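Local atomic coordinates of putative metal-dependent phosphoesterase (Bifidobacterium adolescentis, PDB entry 3O0F), a protein that hydrolyses phosphoester bonds at a cluster of iron and zinc ions, binds adenosine monophosphate, and may act as a 5'-3' exonuclease on nucleic acids. Residues L111-T114 / K115-E119; A104-R107 / A108-R112; I127-D130 / D131-Q135; D51-A54 / G55-E58; K267-G270 / L271-L275. All coordinates share one frame; numbering follows the deposited sequence. Where two conformers were deposited one is given.

Contact 1 (L111-T114 / K115-E119); sequences LRRT and KRMVE. With AMP (adenosine monophosphate), chain B.
Lys115, Arg116, Met117 and Val118 each give their backbone N-H to the carbonyl four residues earlier, from Leu111 O to Thr114 O, in continuous alpha-helical geometry at 3.0 Å for Lys115 N to Leu111 O and 3.2 Å for Arg116 N to Arg112 O. On one flank the guanidinium of Arg116 is stacked on that of Arg112, in the conformer given for Arg112, with centres 3.7 Å apart and planes 11° from parallel. A bend at chi3 of Arg116 (-69°) turns its flat end over the earlier arginine, although both groups are cationic and NH2 of each comes within 3.2 Å of the other. A serine in place of Arg116 would probably leave that face of Arg112 without its stacked partner. The segments form a continuous part of helix 97-124, which also supplies the AMP site through Arg113. Bent at chi2 and chi3, Arg113 sends NH2 to AMP O2P at 2.6 Å, with the oxygen at the guanidinium edge; NH1 reaches AMP O3P weakly at 3.5 Å and also donates to Ile178 O. The selenium of Met117, a selenomethionine, lies 3.8 Å above one face of that guanidinium.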
# COMPACT_ATOMS: atom_id res chain seq x y z
N LEU A 111 13.71 3.76 -7.76
CA LEU A 111 14.97 3.10 -8.02
C LEU A 111 16.15 4.08 -7.89
O LEU A 111 17.15 3.77 -7.23
CB LEU A 111 14.98 2.52 -9.42
CG LEU A 111 16.18 1.63 -9.76
CD1 LEU A 111 16.20 0.51 -8.75
CD2 LEU A 111 16.12 1.09 -11.21
N ARG A 112 16.00 5.23 -8.52
CA ARG A 112 17.03 6.25 -8.55
C ARG A 112 17.34 6.76 -7.15
O ARG A 112 18.50 6.87 -6.76
CB ARG A 112 16.55 7.41 -9.40
CG ARG A 112 17.65 8.33 -9.85
CD ARG A 112 17.14 9.36 -10.84
NE ARG A 112 16.97 10.65 -10.20
CZ ARG A 112 17.99 11.42 -9.84
NH1 ARG A 112 19.23 11.02 -10.07
NH2 ARG A 112 17.77 12.59 -9.27
N ARG A 113 16.28 7.05 -6.41
CA ARG A 113 16.35 7.55 -5.05
C ARG A 113 16.99 6.53 -4.09
O ARG A 113 17.76 6.89 -3.18
CB ARG A 113 14.91 7.78 -4.59
CG ARG A 113 14.67 8.72 -3.46
CD ARG A 113 14.60 8.07 -2.07
NE ARG A 113 13.88 6.82 -1.96
CZ ARG A 113 13.03 6.49 -0.98
NH1 ARG A 113 12.70 7.31 0.01
NH2 ARG A 113 12.47 5.30 -1.03
N THR A 114 16.60 5.27 -4.27
CA THR A 114 16.96 4.23 -3.32
C THR A 114 18.44 3.90 -3.53
O THR A 114 19.17 3.68 -2.57
CB THR A 114 15.98 3.02 -3.43
OG1 THR A 114 14.65 3.47 -3.10
CG2 THR A 114 16.36 1.90 -2.46
N LYS A 115 18.89 3.93 -4.78
CA LYS A 115 20.31 3.80 -5.10
C LYS A 115 21.12 4.92 -4.44
O LYS A 115 22.15 4.67 -3.85
CB LYS A 115 20.55 3.86 -6.61
CG LYS A 115 20.24 2.61 -7.37
CD LYS A 115 20.55 2.79 -8.87
CE LYS A 115 20.60 1.46 -9.62
NZ LYS A 115 20.30 1.63 -11.08
N ARG A 116 20.64 6.16 -4.52
CA ARG A 116 21.42 7.29 -3.99
C ARG A 116 21.49 7.19 -2.48
O ARG A 116 22.52 7.47 -1.90
CB ARG A 116 20.86 8.65 -4.43
CG ARG A 116 21.36 9.09 -5.83
CD ARG A 116 20.81 10.46 -6.29
NE ARG A 116 19.37 10.39 -6.58
CZ ARG A 116 18.44 11.26 -6.15
NH1 ARG A 116 18.79 12.33 -5.42
NH2 ARG A 116 17.15 11.07 -6.47
N MSE A 117 20.41 6.72 -1.85
CA MSE A 117 20.42 6.43 -0.42
C MSE A 117 21.42 5.37 -0.03
O MSE A 117 22.08 5.52 0.98
CB MSE A 117 19.05 5.99 0.06
CG MSE A 117 18.14 7.15 0.28
SE MSE A 117 16.54 6.64 1.24
CE MSE A 117 17.28 5.86 2.91
N VAL A 118 21.51 4.28 -0.82
CA VAL A 118 22.45 3.22 -0.51
C VAL A 118 23.90 3.75 -0.73
O VAL A 118 24.80 3.42 0.03
CB VAL A 118 22.15 1.93 -1.30
CG1 VAL A 118 23.17 0.86 -0.99
CG2 VAL A 118 20.76 1.41 -0.97
N GLU A 119 24.10 4.61 -1.73
CA GLU A 119 25.44 5.15 -1.99
C GLU A 119 25.92 5.85 -0.71
O GLU A 119 27.05 5.65 -0.28
CB GLU A 119 25.46 6.11 -3.20
CG GLU A 119 26.86 6.31 -3.83
P AMP B . 9.62 4.42 0.99
O1P AMP B . 8.31 4.56 0.31
O2P AMP B . 10.62 3.78 0.06
O3P AMP B . 10.13 5.69 1.67
O5' AMP B . 9.40 3.35 2.17
C5' AMP B . 8.58 3.67 3.27
C4' AMP B . 7.64 2.52 3.45
O4' AMP B . 8.26 1.38 4.10
C3' AMP B . 6.44 2.93 4.30
O3' AMP B . 5.30 3.04 3.45
C2' AMP B . 6.33 1.70 5.17
O2' AMP B . 5.31 1.49 6.15
C1' AMP B . 7.18 0.59 4.58
N9 AMP B . 7.58 -0.43 5.57
C8 AMP B . 7.62 -1.75 5.32
N7 AMP B . 8.03 -2.41 6.42
C5 AMP B . 8.25 -1.51 7.40
C6 AMP B . 8.69 -1.55 8.80
N6 AMP B . 8.99 -2.73 9.43
N1 AMP B . 8.81 -0.36 9.43
C2 AMP B . 8.54 0.82 8.86
N3 AMP B . 8.12 0.92 7.58
C4 AMP B . 7.96 -0.19 6.82

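Contact 2 (A104-R107 / A108-R112); sequences ANTR and AARLR. With AMP (adenosine monophosphate), chain B.
The guanidinium of Arg110 presents its edge to the phosphate of AMP, while the methyl CG2 of Thr106, one helical turn earlier, lies obliquely beside the same group, 4.1 Å from Arg110 NE. Two N-H donors grip the phosphate: Arg110 NH2 meets AMP O1P at 2.9 Å, and Arg110 NH1 meets AMP O2P at 3.0 Å, with a weak third bond from Arg110 NH1 to AMP O1P at 3.3 Å. A second flat group belongs to Arg107, whose guanidinium has Ala104 CA 3.9 Å above one face and whose NH1 donates to Asp51 O.

Arg110 reaches the phosphate by an extended chain, with chi2 at 180° and chi3 at 162°, running alongside Thr106 in the same direction. Its CG passes 3.2 Å from Thr106 O, the carbonyl that also accepts Arg110 N at 2.8 Å. The buried guanidinium has further partners: NE makes a salt bridge to Asp51 OD2, NH2 donates to Thr77 OG1 and NH1 to Ile144 O. This network holds the group in one rotation, so that its edge stays on the anion. A leucine at this position would probably leave the phosphate without these donors and Asp51 OD2 without its cationic mate.

Both segments belong to helix 97-124. Its inner side faces the loop after strand 44-47 through Asp51, meets strand 70-80 through Thr77, and reaches the loop before helix 146-155 through Ile144.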
# COMPACT_ATOMS: atom_id res chain seq x y z
N ALA A 104 5.26 3.58 -13.84
CA ALA A 104 6.60 3.36 -14.37
C ALA A 104 7.49 4.51 -13.90
O ALA A 104 8.62 4.28 -13.49
CB ALA A 104 6.62 3.25 -15.93
N ASN A 105 6.96 5.73 -13.94
CA ASN A 105 7.70 6.88 -13.49
C ASN A 105 7.99 6.80 -12.01
O ASN A 105 9.09 7.14 -11.57
CB ASN A 105 6.95 8.19 -13.75
CG ASN A 105 6.75 8.49 -15.23
OD1 ASN A 105 7.42 7.92 -16.07
ND2 ASN A 105 5.81 9.37 -15.55
N THR A 106 7.02 6.37 -11.21
CA THR A 106 7.26 6.29 -9.75
C THR A 106 8.28 5.21 -9.43
O THR A 106 9.12 5.39 -8.57
CB THR A 106 6.00 6.04 -8.94
OG1 THR A 106 5.11 7.14 -9.12
CG2 THR A 106 6.35 5.89 -7.45
N ARG A 107 8.20 4.09 -10.14
CA ARG A 107 9.16 3.01 -9.91
C ARG A 107 10.58 3.43 -10.30
O ARG A 107 11.51 3.11 -9.57
CB ARG A 107 8.73 1.70 -10.60
CG ARG A 107 7.42 1.08 -10.05
CD ARG A 107 7.31 -0.38 -10.44
NE ARG A 107 7.13 -0.48 -11.89
CZ ARG A 107 5.98 -0.40 -12.54
NH1 ARG A 107 4.79 -0.27 -11.91
NH2 ARG A 107 6.00 -0.47 -13.86
N ALA A 108 10.73 4.17 -11.41
CA ALA A 108 12.06 4.64 -11.83
C ALA A 108 12.58 5.70 -10.85
O ALA A 108 13.77 5.69 -10.48
CB ALA A 108 12.03 5.18 -13.33
N ALA A 109 11.72 6.62 -10.41
CA ALA A 109 12.10 7.61 -9.40
C ALA A 109 12.53 6.93 -8.06
O ALA A 109 13.57 7.27 -7.47
CB ALA A 109 10.93 8.63 -9.17
N ARG A 110 11.73 5.96 -7.60
CA ARG A 110 12.09 5.06 -6.46
C ARG A 110 13.46 4.35 -6.60
O ARG A 110 14.27 4.33 -5.68
CB ARG A 110 11.03 3.99 -6.27
CG ARG A 110 9.77 4.46 -5.55
CD ARG A 110 8.76 3.29 -5.42
NE ARG A 110 7.77 3.60 -4.38
CZ ARG A 110 8.03 3.62 -3.06
NH1 ARG A 110 9.23 3.30 -2.59
NH2 ARG A 110 7.07 3.94 -2.21
N LEU A 111 13.71 3.76 -7.76
CA LEU A 111 14.97 3.10 -8.02
C LEU A 111 16.15 4.08 -7.89
O LEU A 111 17.15 3.77 -7.23
CB LEU A 111 14.98 2.52 -9.42
CG LEU A 111 16.18 1.63 -9.76
CD1 LEU A 111 16.20 0.51 -8.75
CD2 LEU A 111 16.12 1.09 -11.21
N ARG A 112 16.00 5.23 -8.52
CA ARG A 112 17.03 6.25 -8.55
C ARG A 112 17.34 6.76 -7.15
O ARG A 112 18.50 6.87 -6.76
CB ARG A 112 16.55 7.41 -9.40
CG ARG A 112 17.65 8.33 -9.85
CD ARG A 112 17.14 9.36 -10.84
NE ARG A 112 16.97 10.65 -10.20
CZ ARG A 112 17.99 11.42 -9.84
NH1 ARG A 112 19.23 11.02 -10.07
NH2 ARG A 112 17.77 12.59 -9.27
P AMP B . 9.62 4.42 0.99
O1P AMP B . 8.31 4.56 0.31
O2P AMP B . 10.62 3.78 0.06
O3P AMP B . 10.13 5.69 1.67
O5' AMP B . 9.40 3.35 2.17
C5' AMP B . 8.58 3.67 3.27
C4' AMP B . 7.64 2.52 3.45
O4' AMP B . 8.26 1.38 4.10
C3' AMP B . 6.44 2.93 4.30
O3' AMP B . 5.30 3.04 3.45
C2' AMP B . 6.33 1.70 5.17
O2' AMP B . 5.31 1.49 6.15
C1' AMP B . 7.18 0.59 4.58
N9 AMP B . 7.58 -0.43 5.57
C8 AMP B . 7.62 -1.75 5.32
N7 AMP B . 8.03 -2.41 6.42
C5 AMP B . 8.25 -1.51 7.40
C6 AMP B . 8.69 -1.55 8.80
N6 AMP B . 8.99 -2.73 9.43
N1 AMP B . 8.81 -0.36 9.43
C2 AMP B . 8.54 0.82 8.86
N3 AMP B . 8.12 0.92 7.58
C4 AMP B . 7.96 -0.19 6.82

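Contact 3 (I127-D130 / D131-Q135); sequences ITWD and DVLAQ
Hydrogen bonds between Thr128 and Asp131 form a capping box at the start of helix 129-133. Thr128, the N-cap residue, accepts Asp131 N on OG1 at 3.2 Å, and Asp131 replies with OD2, which takes Thr128 N at 3.0 Å from above the carboxylate plane. The hydroxyl reaches the helix end because chi1 of Thr128 (63°) sets OG1 between the backbone N and the carbonyl carbon. Along the backbone, Leu133 N meets Trp129 O almost straight at 2.8 Å, Ala134 N binds Asp130 O, and the bonds from Asp131 N and Val132 N to Thr128 O are weak.

Apolar contact is carried mainly by Trp129. Leu133 lies over one face of the indole in a CH-pi contact, its CG 3.9 Å from the centroid of the five-membered ring and 25° off the normal. The benzene end touches Val132, with CZ3 of Trp129 4.1 Å from CG1 of Val132, while CG2 of Ile127 meets CG2 of Val132 at 4.0 Å. Elsewhere the same tryptophan packs on Leu111 and Lys115 of helix 97-124.

Chemically, the box gives partners to amide groups that have no preceding helical turn to bind them, Asp131 N among them. A carboxylate at this end of the helix is also likely to be favoured by the helix dipole, which would tend to keep Asp131 ionised.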
# COMPACT_ATOMS: atom_id res chain seq x y z
N ILE A 127 27.00 -2.19 3.59
CA ILE A 127 25.95 -2.51 2.62
C ILE A 127 26.42 -2.07 1.25
O ILE A 127 27.15 -1.08 1.13
CB ILE A 127 24.64 -1.78 2.94
CG1 ILE A 127 23.85 -2.54 4.01
CG2 ILE A 127 23.76 -1.63 1.68
CD1 ILE A 127 23.37 -3.87 3.56
N THR A 128 26.04 -2.82 0.22
CA THR A 128 26.33 -2.46 -1.17
C THR A 128 25.01 -2.50 -1.91
O THR A 128 24.02 -3.03 -1.41
CB THR A 128 27.32 -3.47 -1.81
OG1 THR A 128 26.73 -4.78 -1.85
CG2 THR A 128 28.67 -3.54 -1.00
N TRP A 129 24.99 -1.94 -3.10
CA TRP A 129 23.81 -2.02 -3.93
C TRP A 129 23.41 -3.48 -4.11
O TRP A 129 22.23 -3.81 -4.00
CB TRP A 129 24.01 -1.30 -5.27
CG TRP A 129 22.76 -1.27 -6.10
CD1 TRP A 129 22.61 -1.74 -7.38
CD2 TRP A 129 21.48 -0.77 -5.70
NE1 TRP A 129 21.32 -1.56 -7.80
CE2 TRP A 129 20.60 -0.96 -6.80
CE3 TRP A 129 20.99 -0.16 -4.54
CZ2 TRP A 129 19.26 -0.57 -6.76
CZ3 TRP A 129 19.64 0.23 -4.51
CH2 TRP A 129 18.80 0.03 -5.62
N ASP A 130 24.38 -4.38 -4.32
CA ASP A 130 24.06 -5.80 -4.46
C ASP A 130 23.43 -6.46 -3.24
O ASP A 130 22.68 -7.43 -3.38
CB ASP A 130 25.30 -6.63 -4.82
CG ASP A 130 25.74 -6.42 -6.27
OD1 ASP A 130 25.00 -5.79 -7.04
OD2 ASP A 130 26.84 -6.91 -6.62
N ASP A 131 23.76 -6.01 -2.04
CA ASP A 131 23.11 -6.57 -0.86
C ASP A 131 21.62 -6.19 -0.90
O ASP A 131 20.74 -6.98 -0.56
CB ASP A 131 23.77 -6.07 0.43
CG ASP A 131 25.26 -6.40 0.49
OD1 ASP A 131 25.70 -7.41 -0.15
OD2 ASP A 131 26.01 -5.65 1.17
N VAL A 132 21.34 -4.97 -1.37
CA VAL A 132 19.93 -4.52 -1.48
C VAL A 132 19.22 -5.29 -2.58
O VAL A 132 18.10 -5.79 -2.39
CB VAL A 132 19.80 -3.01 -1.71
CG1 VAL A 132 18.32 -2.61 -1.83
CG2 VAL A 132 20.50 -2.25 -0.58
N LEU A 133 19.87 -5.38 -3.73
CA LEU A 133 19.33 -6.15 -4.84
C LEU A 133 19.04 -7.59 -4.41
O LEU A 133 18.06 -8.16 -4.84
CB LEU A 133 20.27 -6.13 -6.06
CG LEU A 133 20.31 -4.87 -6.92
CD1 LEU A 133 21.19 -5.12 -8.17
CD2 LEU A 133 18.90 -4.40 -7.33
N ALA A 134 19.86 -8.15 -3.52
CA ALA A 134 19.55 -9.48 -2.95
C ALA A 134 18.23 -9.56 -2.18
O ALA A 134 17.68 -10.66 -2.04
CB ALA A 134 20.74 -10.01 -2.08
N GLN A 135 17.71 -8.41 -1.71
CA GLN A 135 16.46 -8.40 -0.92
C GLN A 135 15.22 -8.09 -1.77
O GLN A 135 14.08 -8.14 -1.27
CB GLN A 135 16.54 -7.38 0.23
CG GLN A 135 17.62 -7.64 1.27
CD GLN A 135 17.49 -9.00 1.95
OE1 GLN A 135 16.39 -9.44 2.24
NE2 GLN A 135 18.62 -9.66 2.17

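Contact 4 (D51-A54 / G55-E58); sequences DTTA and GWDE
An ST turn followed by a type I beta turn leads into helix 56-66, and it is here that Thr53 and Trp56 meet. In the ST turn, Thr52 OG1 accepts the backbone N of Ala54 at 2.9 Å. The beta turn runs from Thr53 to Trp56 and is closed by Trp56 N, which donates to Thr53 O at 3.0 Å from well above the carbonyl plane.

The side chains of the same two residues press together. Thr53 lays its aliphatic carbons on one face of the indole: CB stands 3.7 Å from the centroid of the five-membered ring of Trp56, only 7° off the normal, as a CH-pi contact, and CG2 comes within 3.6 Å of CE2 of that ring. With chi1 of Thr53 at 60°, the methyl is anti to the carbonyl carbon and is thereby brought over the ring system. Trp56 NE1 is bound to Gly73 O, which helps to fix the rotation of the indole against strand 70-80.

Two waters extend the first helical turn. Water 1 donates to Thr53 O and accepts Asp57 N at 3.0 Å, while water 2 donates to Ala54 O and accepts Glu58 N at 2.9 Å, so solvent spans the gaps where direct bonds four residues apart would otherwise lie.

The stretch follows the zinc ligand His50 and belongs to a beta-alpha-beta crossover joining the neighbouring parallel strands 44-47 and 70-80, an arrangement in keeping with the barrel-like PHP fold, whose metal ligands are carried on the strands and on the loops that follow them.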
# COMPACT_ATOMS: atom_id res chain seq x y z
N ASP A 51 2.74 0.87 -6.08
CA ASP A 51 3.04 1.41 -7.44
C ASP A 51 3.20 0.35 -8.56
O ASP A 51 4.08 0.46 -9.41
CB ASP A 51 4.26 2.32 -7.34
CG ASP A 51 4.10 3.36 -6.26
OD1 ASP A 51 3.11 4.12 -6.34
OD2 ASP A 51 4.93 3.43 -5.31
N THR A 52 2.37 -0.69 -8.52
CA THR A 52 2.49 -1.81 -9.44
C THR A 52 1.22 -2.67 -9.50
O THR A 52 0.43 -2.73 -8.54
CB THR A 52 3.68 -2.74 -9.05
OG1 THR A 52 3.96 -3.67 -10.11
CG2 THR A 52 3.38 -3.50 -7.71
N THR A 53 1.08 -3.38 -10.63
CA THR A 53 0.14 -4.51 -10.77
C THR A 53 0.88 -5.81 -11.06
O THR A 53 0.28 -6.78 -11.54
CB THR A 53 -0.83 -4.24 -11.94
OG1 THR A 53 -0.07 -4.10 -13.16
CG2 THR A 53 -1.61 -2.98 -11.69
N ALA A 54 2.18 -5.87 -10.76
CA ALA A 54 3.01 -7.00 -11.24
C ALA A 54 2.59 -8.36 -10.65
O ALA A 54 2.76 -9.41 -11.30
CB ALA A 54 4.52 -6.71 -11.00
N GLY A 55 2.04 -8.37 -9.44
CA GLY A 55 1.53 -9.59 -8.83
C GLY A 55 0.08 -9.96 -9.12
O GLY A 55 -0.43 -10.93 -8.58
N TRP A 56 -0.61 -9.19 -9.95
CA TRP A 56 -2.01 -9.46 -10.26
C TRP A 56 -2.29 -10.83 -10.89
O TRP A 56 -3.15 -11.55 -10.44
CB TRP A 56 -2.58 -8.34 -11.16
CG TRP A 56 -2.92 -7.09 -10.43
CD1 TRP A 56 -2.39 -6.63 -9.23
CD2 TRP A 56 -3.84 -6.09 -10.86
NE1 TRP A 56 -3.01 -5.48 -8.87
CE2 TRP A 56 -3.88 -5.11 -9.87
CE3 TRP A 56 -4.67 -5.95 -11.98
CZ2 TRP A 56 -4.70 -3.98 -9.97
CZ3 TRP A 56 -5.50 -4.86 -12.07
CH2 TRP A 56 -5.51 -3.89 -11.08
N ASP A 57 -1.59 -11.18 -11.96
CA ASP A 57 -1.74 -12.52 -12.58
C ASP A 57 -1.51 -13.65 -11.58
O ASP A 57 -2.31 -14.54 -11.46
CB ASP A 57 -0.77 -12.69 -13.76
CG ASP A 57 -1.13 -11.81 -14.97
OD1 ASP A 57 -2.22 -11.19 -14.98
OD2 ASP A 57 -0.31 -11.74 -15.92
N GLU A 58 -0.43 -13.59 -10.82
CA GLU A 58 -0.20 -14.59 -9.76
C GLU A 58 -1.33 -14.64 -8.72
O GLU A 58 -1.78 -15.73 -8.34
CB GLU A 58 1.14 -14.36 -9.07
CG GLU A 58 2.29 -14.80 -9.97
CD GLU A 58 3.63 -14.91 -9.25
OE1 GLU A 58 3.68 -14.91 -7.99
OE2 GLU A 58 4.65 -15.01 -9.98
O HOH W 1 0.28 -9.15 -13.24
O HOH W 2 1.87 -11.86 -11.38

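Contact 5 (K267-G270 / L271-L275); sequences KPNG and LGENL. With AMP (adenosine monophosphate), chain B; EDO (1,2-ethanediol), chain G; PO4 (phosphate ion), chain F.
A type II beta turn from Gly270 to Glu273, tied by backbone and side chain together, shapes the loop between strand 255-258 and helix 278-287. The turn closes when Glu273 N donates to Gly270 O at 3.0 Å, the donor standing above the carbonyl plane. Gly272 occupies the third position with a positive phi of 82°, where a CB would be jammed against the carbonyl O of Leu271; the backbone here therefore calls for a residue without one.

Glu273 then folds back over the turn. Its chi1 of 75° sets CG between the backbone N and the carbonyl carbon, and the extended chain beyond carries OE1 to Gly270 N at 3.0 Å, met from above the carboxylate plane. OE1 also makes a salt bridge with Arg235, so one buttressing oxygen serves both the turn and a neighbouring loop. The other oxygen, OE2, lies 3.6 Å from Asn269 ND2, whose hydrogen-bond partner is Ser260 O; amide and carboxylate planes are 28° apart. Asn269 packs on the iron ligand Asp261, which places the turn beside the metal site.

Ahead of the turn, Lys267 lines the AMP pocket: its CG is 3.5 Å from N7 of the adenine, and NZ makes a weak bond to AMP O2' at 3.3 Å. The approach of NZ to a bound phosphate ion is too short to be relied on. Leu271 N is held almost straight by O1 of an ethanediol molecule, probably from the crystallisation liquor, at 2.9 Å.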
# COMPACT_ATOMS: atom_id res chain seq x y z
N LYS A 267 6.73 -6.83 8.85
CA LYS A 267 6.11 -5.99 9.85
C LYS A 267 5.42 -6.88 10.88
O LYS A 267 5.15 -8.02 10.60
CB LYS A 267 5.04 -5.09 9.20
CG LYS A 267 5.52 -3.84 8.48
CD LYS A 267 4.32 -2.96 8.15
CE LYS A 267 4.64 -1.70 7.37
NZ LYS A 267 3.37 -0.95 7.19
N PRO A 268 5.12 -6.35 12.06
CA PRO A 268 4.32 -7.10 13.02
C PRO A 268 2.84 -7.29 12.62
O PRO A 268 2.17 -8.18 13.18
CB PRO A 268 4.43 -6.25 14.28
CG PRO A 268 4.60 -4.87 13.77
CD PRO A 268 5.41 -4.98 12.54
N ASN A 269 2.34 -6.51 11.65
CA ASN A 269 0.89 -6.53 11.24
C ASN A 269 0.44 -7.95 10.86
O ASN A 269 1.05 -8.61 10.02
CB ASN A 269 0.66 -5.56 10.05
CG ASN A 269 1.00 -4.16 10.39
OD1 ASN A 269 2.03 -3.93 11.04
ND2 ASN A 269 0.18 -3.21 9.99
N GLY A 270 -0.60 -8.43 11.54
CA GLY A 270 -1.17 -9.75 11.27
C GLY A 270 -2.20 -9.75 10.16
O GLY A 270 -3.06 -8.87 10.10
N LEU A 271 -2.13 -10.76 9.30
CA LEU A 271 -3.03 -10.89 8.18
C LEU A 271 -4.39 -10.97 8.80
O LEU A 271 -4.58 -11.70 9.78
CB LEU A 271 -2.76 -12.16 7.36
CG LEU A 271 -3.56 -12.40 6.06
CD1 LEU A 271 -3.43 -11.24 5.09
CD2 LEU A 271 -3.02 -13.71 5.40
N GLY A 272 -5.31 -10.17 8.31
CA GLY A 272 -6.66 -10.19 8.82
C GLY A 272 -6.94 -9.42 10.08
O GLY A 272 -8.07 -9.46 10.56
N GLU A 273 -5.97 -8.68 10.61
CA GLU A 273 -6.18 -7.99 11.90
C GLU A 273 -7.20 -6.85 11.82
O GLU A 273 -7.71 -6.43 12.84
CB GLU A 273 -4.86 -7.42 12.45
CG GLU A 273 -4.34 -6.17 11.77
CD GLU A 273 -2.97 -5.68 12.32
OE1 GLU A 273 -2.28 -6.44 13.05
OE2 GLU A 273 -2.55 -4.54 11.95
N ASN A 274 -7.41 -6.30 10.63
CA ASN A 274 -8.51 -5.36 10.40
C ASN A 274 -9.10 -5.68 9.04
O ASN A 274 -8.40 -6.19 8.13
CB ASN A 274 -8.07 -3.86 10.43
CG ASN A 274 -7.93 -3.32 11.83
OD1 ASN A 274 -6.82 -2.94 12.27
ND2 ASN A 274 -9.06 -3.26 12.56
N LEU A 275 -10.38 -5.38 8.90
CA LEU A 275 -11.16 -5.93 7.80
C LEU A 275 -12.15 -4.90 7.19
O LEU A 275 -12.56 -3.94 7.86
CB LEU A 275 -11.94 -7.14 8.30
CG LEU A 275 -11.13 -8.39 8.72
CD1 LEU A 275 -12.03 -9.43 9.41
CD2 LEU A 275 -10.36 -9.04 7.55
P AMP B . 9.62 4.42 0.99
O1P AMP B . 8.31 4.56 0.31
O2P AMP B . 10.62 3.78 0.06
O3P AMP B . 10.13 5.69 1.67
O5' AMP B . 9.40 3.35 2.17
C5' AMP B . 8.58 3.67 3.27
C4' AMP B . 7.64 2.52 3.45
O4' AMP B . 8.26 1.38 4.10
C3' AMP B . 6.44 2.93 4.30
O3' AMP B . 5.30 3.04 3.45
C2' AMP B . 6.33 1.70 5.17
O2' AMP B . 5.31 1.49 6.15
C1' AMP B . 7.18 0.59 4.58
N9 AMP B . 7.58 -0.43 5.57
C8 AMP B . 7.62 -1.75 5.32
N7 AMP B . 8.03 -2.41 6.42
C5 AMP B . 8.25 -1.51 7.40
C6 AMP B . 8.69 -1.55 8.80
N6 AMP B . 8.99 -2.73 9.43
N1 AMP B . 8.81 -0.36 9.43
C2 AMP B . 8.54 0.82 8.86
N3 AMP B . 8.12 0.92 7.58
C4 AMP B . 7.96 -0.19 6.82
C1 EDO G . -0.24 -13.94 9.17
O1 EDO G . 0.04 -12.58 9.64
C2 EDO G . 1.00 -14.81 8.99
O2 EDO G . 1.74 -14.48 7.78
P PO4 F . 3.28 0.57 3.79
O1 PO4 F . 3.34 0.58 5.30
O2 PO4 F . 3.03 2.01 3.36
O3 PO4 F . 4.47 -0.17 3.14
O4 PO4 F . 2.19 -0.29 3.27

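From the N terminus, contact 4 comes first, where the loop after strand 44-47 enters helix 56-66. Contacts 2 and 1 follow on helix 97-124, sharing Leu111 and Arg112, so that one runs into the other. Contact 3 opens the short helix 129-133, and contact 5 shapes the late loop after strand 255-258. Each closes only a local turn; none crosses or encloses another. Space adds links that the chain order does not: a salt bridge joins contact 2 to the loop of contact 4, and Val118 of contact 1 packs on Val132 of contact 3. Contact 5 touches none of the others directly, but AMP joins it to contacts 1 and 2.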